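Local coordinates for protein farnesyl pyrophosphate synthetase (Staphylococcus aureus, PDB 5H9D) that probably builds the 35-carbon chain of heptaprenyl diphosphate by adding isopentenyl units to an allylic diphosphate in a magnesium-dependent reaction, at residues E263-E266 with C267-I271; Q254-R257 with D258-R261; L239-M242 with R243-D247. One frame throughout, in Å; residues are numbered along the deposited sequence.

Interaction 1: E263-E266 with C267-I271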
# COMPACT_ATOMS: atom_id res chain seq x y z
N GLU A 263 18.02 25.77 -12.74
CA GLU A 263 18.78 24.68 -13.35
C GLU A 263 17.72 23.62 -13.66
O GLU A 263 17.80 22.91 -14.66
CB GLU A 263 19.86 24.15 -12.40
CG GLU A 263 21.28 24.59 -12.79
CD GLU A 263 21.90 23.75 -13.91
OE1 GLU A 263 22.74 24.28 -14.68
OE2 GLU A 263 21.57 22.55 -14.02
N PHE A 264 16.73 23.54 -12.79
CA PHE A 264 15.63 22.61 -12.96
C PHE A 264 14.80 23.04 -14.18
O PHE A 264 14.59 22.27 -15.11
CB PHE A 264 14.77 22.61 -11.72
CG PHE A 264 15.22 21.65 -10.68
CD1 PHE A 264 15.09 20.29 -10.88
CD2 PHE A 264 15.77 22.10 -9.49
CE1 PHE A 264 15.49 19.38 -9.91
CE2 PHE A 264 16.17 21.21 -8.51
CZ PHE A 264 16.03 19.84 -8.72
N GLU A 265 14.32 24.28 -14.15
CA GLU A 265 13.54 24.80 -15.27
C GLU A 265 14.28 24.48 -16.56
O GLU A 265 13.70 23.96 -17.51
CB GLU A 265 13.36 26.31 -15.13
CG GLU A 265 12.20 26.76 -14.24
CD GLU A 265 10.95 27.12 -15.05
OE1 GLU A 265 9.99 27.66 -14.45
OE2 GLU A 265 10.93 26.85 -16.28
N GLU A 266 15.58 24.79 -16.59
CA GLU A 266 16.39 24.54 -17.77
C GLU A 266 16.29 23.09 -18.21
O GLU A 266 16.10 22.81 -19.40
CB GLU A 266 17.86 24.91 -17.49
CG GLU A 266 18.38 26.04 -18.39
CD GLU A 266 19.80 25.81 -18.88
OE1 GLU A 266 20.07 24.72 -19.44
OE2 GLU A 266 20.65 26.71 -18.72
N CYS A 267 16.41 22.17 -17.26
CA CYS A 267 16.33 20.73 -17.53
C CYS A 267 14.96 20.30 -18.03
O CYS A 267 14.87 19.66 -19.07
CB CYS A 267 16.67 19.92 -16.27
SG CYS A 267 18.43 19.66 -16.05
N ILE A 268 13.91 20.63 -17.29
CA ILE A 268 12.58 20.24 -17.73
C ILE A 268 12.22 20.93 -19.05
O ILE A 268 11.38 20.45 -19.81
CB ILE A 268 11.50 20.51 -16.62
CG1 ILE A 268 10.31 21.26 -17.20
CG2 ILE A 268 12.13 21.22 -15.43
CD1 ILE A 268 9.17 21.43 -16.20
N GLN A 269 12.88 22.05 -19.35
CA GLN A 269 12.61 22.78 -20.60
C GLN A 269 13.32 22.14 -21.78
O GLN A 269 12.92 22.32 -22.91
CB GLN A 269 13.07 24.24 -20.49
CG GLN A 269 12.02 25.25 -20.91
CD GLN A 269 10.79 25.21 -20.01
OE1 GLN A 269 10.88 25.49 -18.81
NE2 GLN A 269 9.64 24.86 -20.59
N ILE A 270 14.39 21.40 -21.50
CA ILE A 270 15.16 20.73 -22.54
C ILE A 270 14.47 19.44 -22.97
O ILE A 270 14.47 19.08 -24.14
CB ILE A 270 16.61 20.41 -22.07
CG1 ILE A 270 17.40 21.70 -21.85
CG2 ILE A 270 17.31 19.55 -23.11
CD1 ILE A 270 17.56 22.57 -23.10
N ILE A 271 13.89 18.74 -22.00
CA ILE A 271 13.21 17.48 -22.29
C ILE A 271 12.05 17.67 -23.27
O ILE A 271 11.83 16.82 -24.14
CB ILE A 271 12.69 16.81 -20.97
CG1 ILE A 271 13.80 15.98 -20.32
CG2 ILE A 271 11.51 15.90 -21.28
CD1 ILE A 271 14.29 14.78 -21.16
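C267 and E263 are joined by a main-chain bond one turn apart on helix 261-272: C267 N gives its hydrogen to E263 O at 3.0 Å, the N-H...O angle being 153°. The same i to i+4 ladder continues with I268 N to F264 O, although the placing of that oxygen is less sure, and with Q269 N to E265 O at 2.8 Å. E266 O, the last acceptor of the first segment, has weak bonds from I270 N at 3.1 Å and from Q269 N. Beyond it C267 O serves two donors of its own segment, I270 N and I271 N, so the backbone polar groups of this turn are largely used up within the helix. This is the regular bonding of an alpha helix, in the largely helical fold of the FPP/GGPP synthase family.

The side chains follow a different pattern. E265 and Q269 lie side by side and point the same way, their carboxylate and amide planes 33° apart. E265 OE2 and Q269 OE1 are 2.9 Å apart, but the amide is probably turned over in the model, which leaves the pair undecided. The acid of E263 finds its partner on another helix, where E263 OE1 forms a salt bridge with K251 NZ. With C267 SG anti to its carbonyl carbon (chi1 -85°), the sulfur is carried back along the helix to 3.6 Å from E263 O.

E265, E266 and Q269 are exposed, whereas F264, C267 and I268 are buried. C267 packs on F248, K251 and I252 of helix 246-253, which I270 also meets through F248. F264 lies against L229 and L230 of helix 227-230 and against F152, while I268 and I271 reach F214 of helix 188-215.

Interaction 2: Q254-R257 with D258-R261; sequences QLRR and DSER
S259 closes a type I beta turn back onto R256, and the tight part of the contact is here. S259 N donates to R256 O at 2.7 Å. In the other direction R256 N donates almost straight to S259 OG at 3.2 Å, with an N-H...O angle of 169°. The serine hydroxyl can take this bond because OG stands anti to its own carbonyl carbon (chi1 -71°), folded back beside its backbone N. On the inner side L255 CD1 comes within 3.9 Å of S259 CB, and both residues lean on F264 of helix 261-272.

The outer side is looser and belongs to long charged chains. R256 bends at chi2, and its guanidinium and the carboxylate of D258 are nearly parallel, 16° apart, with D258 OD2 over one face of the guanidinium. R256 NH1 and D258 OD2 make a salt bridge, modelled at 2.4 Å, a very short and therefore doubtful length. R257 does not join the ion pair; its NE stays 6.3 Å from D258 OD1.

Two hydrogen bonds between R256 and S259 thus fix the shape of the turn, whereas the ion pair lies among exposed residues, where water would be expected to weaken its pull and crystal packing may affect its modelled geometry.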
# COMPACT_ATOMS: atom_id res chain seq x y z
N GLN A 254 24.89 16.81 -11.75
CA GLN A 254 25.08 17.85 -10.75
C GLN A 254 23.79 18.30 -10.11
O GLN A 254 23.80 19.25 -9.32
CB GLN A 254 25.72 19.11 -11.36
CG GLN A 254 26.87 18.90 -12.33
CD GLN A 254 28.05 18.19 -11.70
OE1 GLN A 254 28.62 18.67 -10.73
NE2 GLN A 254 28.43 17.06 -12.28
N LEU A 255 22.69 17.63 -10.42
CA LEU A 255 21.39 18.05 -9.92
C LEU A 255 20.87 17.43 -8.62
O LEU A 255 20.85 16.23 -8.48
CB LEU A 255 20.35 17.86 -11.04
CG LEU A 255 19.01 18.61 -10.99
CD1 LEU A 255 19.23 20.11 -11.11
CD2 LEU A 255 18.14 18.13 -12.13
N ARG A 256 20.46 18.29 -7.68
CA ARG A 256 19.89 17.85 -6.40
C ARG A 256 18.98 18.89 -5.78
O ARG A 256 18.97 20.05 -6.18
CB ARG A 256 20.97 17.43 -5.37
CG ARG A 256 22.35 18.10 -5.48
CD ARG A 256 22.36 19.53 -4.99
NE ARG A 256 23.69 20.10 -5.21
CZ ARG A 256 24.00 21.39 -5.06
NH1 ARG A 256 23.07 22.27 -4.68
NH2 ARG A 256 25.24 21.79 -5.31
N ARG A 257 18.21 18.45 -4.80
CA ARG A 257 17.24 19.31 -4.14
C ARG A 257 17.65 20.78 -3.96
O ARG A 257 16.92 21.70 -4.35
CB ARG A 257 16.85 18.70 -2.79
CG ARG A 257 15.65 17.76 -2.89
CD ARG A 257 15.30 17.10 -1.55
NE ARG A 257 16.17 15.97 -1.22
CZ ARG A 257 16.16 14.79 -1.85
NH1 ARG A 257 15.32 14.57 -2.85
NH2 ARG A 257 17.00 13.83 -1.46
N ASP A 258 18.81 21.02 -3.37
CA ASP A 258 19.24 22.39 -3.15
C ASP A 258 19.69 23.14 -4.40
O ASP A 258 20.28 24.22 -4.30
CB ASP A 258 20.34 22.43 -2.08
CG ASP A 258 21.30 21.25 -2.16
OD1 ASP A 258 20.87 20.10 -1.93
OD2 ASP A 258 22.49 21.49 -2.44
N SER A 259 19.43 22.59 -5.58
CA SER A 259 19.82 23.29 -6.80
C SER A 259 18.80 24.40 -7.03
O SER A 259 17.64 24.30 -6.60
CB SER A 259 19.87 22.34 -8.00
OG SER A 259 20.95 21.44 -7.92
N GLU A 260 19.24 25.47 -7.69
CA GLU A 260 18.35 26.61 -7.93
C GLU A 260 17.29 26.29 -8.98
O GLU A 260 17.59 25.71 -10.03
CB GLU A 260 19.17 27.86 -8.29
CG GLU A 260 20.61 27.59 -8.74
CD GLU A 260 21.40 28.86 -9.06
OE1 GLU A 260 22.57 28.73 -9.51
OE2 GLU A 260 20.87 29.99 -8.85
N ARG A 261 16.05 26.67 -8.68
CA ARG A 261 14.92 26.41 -9.56
C ARG A 261 15.17 26.60 -11.05
O ARG A 261 14.46 26.01 -11.87
CB ARG A 261 13.72 27.27 -9.14
CG ARG A 261 12.36 26.61 -9.41
CD ARG A 261 11.99 25.67 -8.27
NE ARG A 261 10.59 25.23 -8.31
CZ ARG A 261 9.82 25.06 -7.23
NH1 ARG A 261 10.31 25.31 -6.01
NH2 ARG A 261 8.57 24.64 -7.37

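Interaction 3: L239-M242 with R243-D247; sequences LLEM and RKNPD
E241 and N245 cross with their flat ends almost perpendicular, the carboxylate and amide planes 89° apart. N245 ND2 donates to E241 OE1 at 3.2 Å, reaching the oxygen on its anti side and 32° out of the carboxylate plane. E241 gets there by setting CG anti to its backbone N (chi1 -167°) and then bending at chi2, which folds the acid back toward the residues that follow. Its second oxygen, OE2, is bonded to S276 OG at the start of helix 276-296; K244, a chain extended beyond CG and running across the acid, keeps NZ 4.5 Å from E241 OE2, beyond salt-bridge range. K244 NZ, like R243 NH1, makes a long, weak ion pair with E279.

L240 and R243 instead run alongside each other, pointing the same way, with L240 CD2 3.6 Å from R243 NH1. M242 departs to the buried side, against F248 and I252.

After helix 236-243 ends, N245 N donates to M242 O at 3.0 Å. N245 then caps the next helix: its OD1 accepts a weak bond from D247 N. This is an asparagine N-cap followed by proline in the first turn, joining helix 236-243 to helix 246-253 through a short bend.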
# COMPACT_ATOMS: atom_id res chain seq x y z
N LEU A 239 16.02 9.57 -18.90
CA LEU A 239 17.07 8.56 -19.08
C LEU A 239 17.45 8.51 -20.55
O LEU A 239 18.61 8.28 -20.90
CB LEU A 239 16.58 7.18 -18.63
CG LEU A 239 16.46 7.05 -17.12
CD1 LEU A 239 15.47 5.95 -16.71
CD2 LEU A 239 17.83 6.76 -16.56
N LEU A 240 16.45 8.73 -21.41
CA LEU A 240 16.64 8.70 -22.84
C LEU A 240 17.44 9.88 -23.31
O LEU A 240 18.38 9.74 -24.08
CB LEU A 240 15.29 8.65 -23.56
CG LEU A 240 14.49 7.38 -23.29
CD1 LEU A 240 13.24 7.36 -24.10
CD2 LEU A 240 15.32 6.17 -23.63
N GLU A 241 17.09 11.07 -22.86
CA GLU A 241 17.84 12.23 -23.28
C GLU A 241 19.27 12.16 -22.76
O GLU A 241 20.15 12.77 -23.33
CB GLU A 241 17.15 13.52 -22.81
CG GLU A 241 17.69 14.80 -23.48
CD GLU A 241 17.73 14.73 -25.00
OE1 GLU A 241 18.30 15.65 -25.64
OE2 GLU A 241 17.19 13.76 -25.58
N MET A 242 19.51 11.42 -21.69
CA MET A 242 20.88 11.33 -21.17
C MET A 242 21.79 10.52 -22.09
O MET A 242 22.84 11.01 -22.52
CB MET A 242 20.92 10.74 -19.76
CG MET A 242 20.50 11.69 -18.65
SD MET A 242 20.88 11.07 -16.96
CE MET A 242 19.34 10.52 -16.42
N ARG A 243 21.39 9.28 -22.41
CA ARG A 243 22.20 8.42 -23.26
C ARG A 243 22.62 9.07 -24.58
O ARG A 243 23.66 8.73 -25.13
CB ARG A 243 21.46 7.12 -23.57
CG ARG A 243 20.08 7.33 -24.16
CD ARG A 243 19.57 6.15 -24.97
NE ARG A 243 19.59 4.88 -24.25
CZ ARG A 243 18.69 3.91 -24.43
NH1 ARG A 243 17.69 4.07 -25.30
NH2 ARG A 243 18.78 2.77 -23.74
N LYS A 244 21.84 10.00 -25.09
CA LYS A 244 22.22 10.62 -26.35
C LYS A 244 22.65 12.09 -26.26
O LYS A 244 22.87 12.73 -27.29
CB LYS A 244 21.08 10.50 -27.38
CG LYS A 244 19.85 11.36 -27.13
CD LYS A 244 18.86 11.09 -28.25
CE LYS A 244 17.45 11.56 -27.95
NZ LYS A 244 16.50 10.87 -28.90
N ASN A 245 22.79 12.61 -25.04
CA ASN A 245 23.17 14.00 -24.85
C ASN A 245 24.11 14.16 -23.67
O ASN A 245 23.69 14.53 -22.56
CB ASN A 245 21.91 14.84 -24.61
CG ASN A 245 22.15 16.31 -24.77
OD1 ASN A 245 23.29 16.78 -24.81
ND2 ASN A 245 21.07 17.07 -24.86
N PRO A 246 25.41 13.89 -23.89
CA PRO A 246 26.43 14.00 -22.84
C PRO A 246 26.50 15.33 -22.08
O PRO A 246 27.09 15.40 -21.00
CB PRO A 246 27.73 13.66 -23.58
CG PRO A 246 27.43 13.97 -25.01
CD PRO A 246 26.02 13.48 -25.16
N ASP A 247 25.90 16.38 -22.61
CA ASP A 247 25.90 17.67 -21.90
C ASP A 247 24.82 17.59 -20.82
O ASP A 247 25.06 17.95 -19.66
CB ASP A 247 25.54 18.84 -22.83
CG ASP A 247 26.51 18.99 -23.96
OD1 ASP A 247 26.05 19.17 -25.12
OD2 ASP A 247 27.72 18.95 -23.70

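How the interactions relate
All three contacts lie on one side of the chain's centre, in series along the chain. Interaction 3 leads into helix 246-253, interaction 2 is the loop leaving it, and interaction 1 is the helix that follows and packs back on it. Interactions 1 and 3 are partly buried; interaction 2 is a surface turn. Interaction 1 touches both others: F264 CE1 meets L255 CD2 at 3.7 Å, and I271 CD1 meets E241 CB at 3.5 Å. Interactions 2 and 3 stay about 8 Å apart at their nearest atoms. Helical backbone bonding dominates interaction 1, a serine-closed turn and ion pair interaction 2, and a carboxylate-amide bond with capping interaction 3.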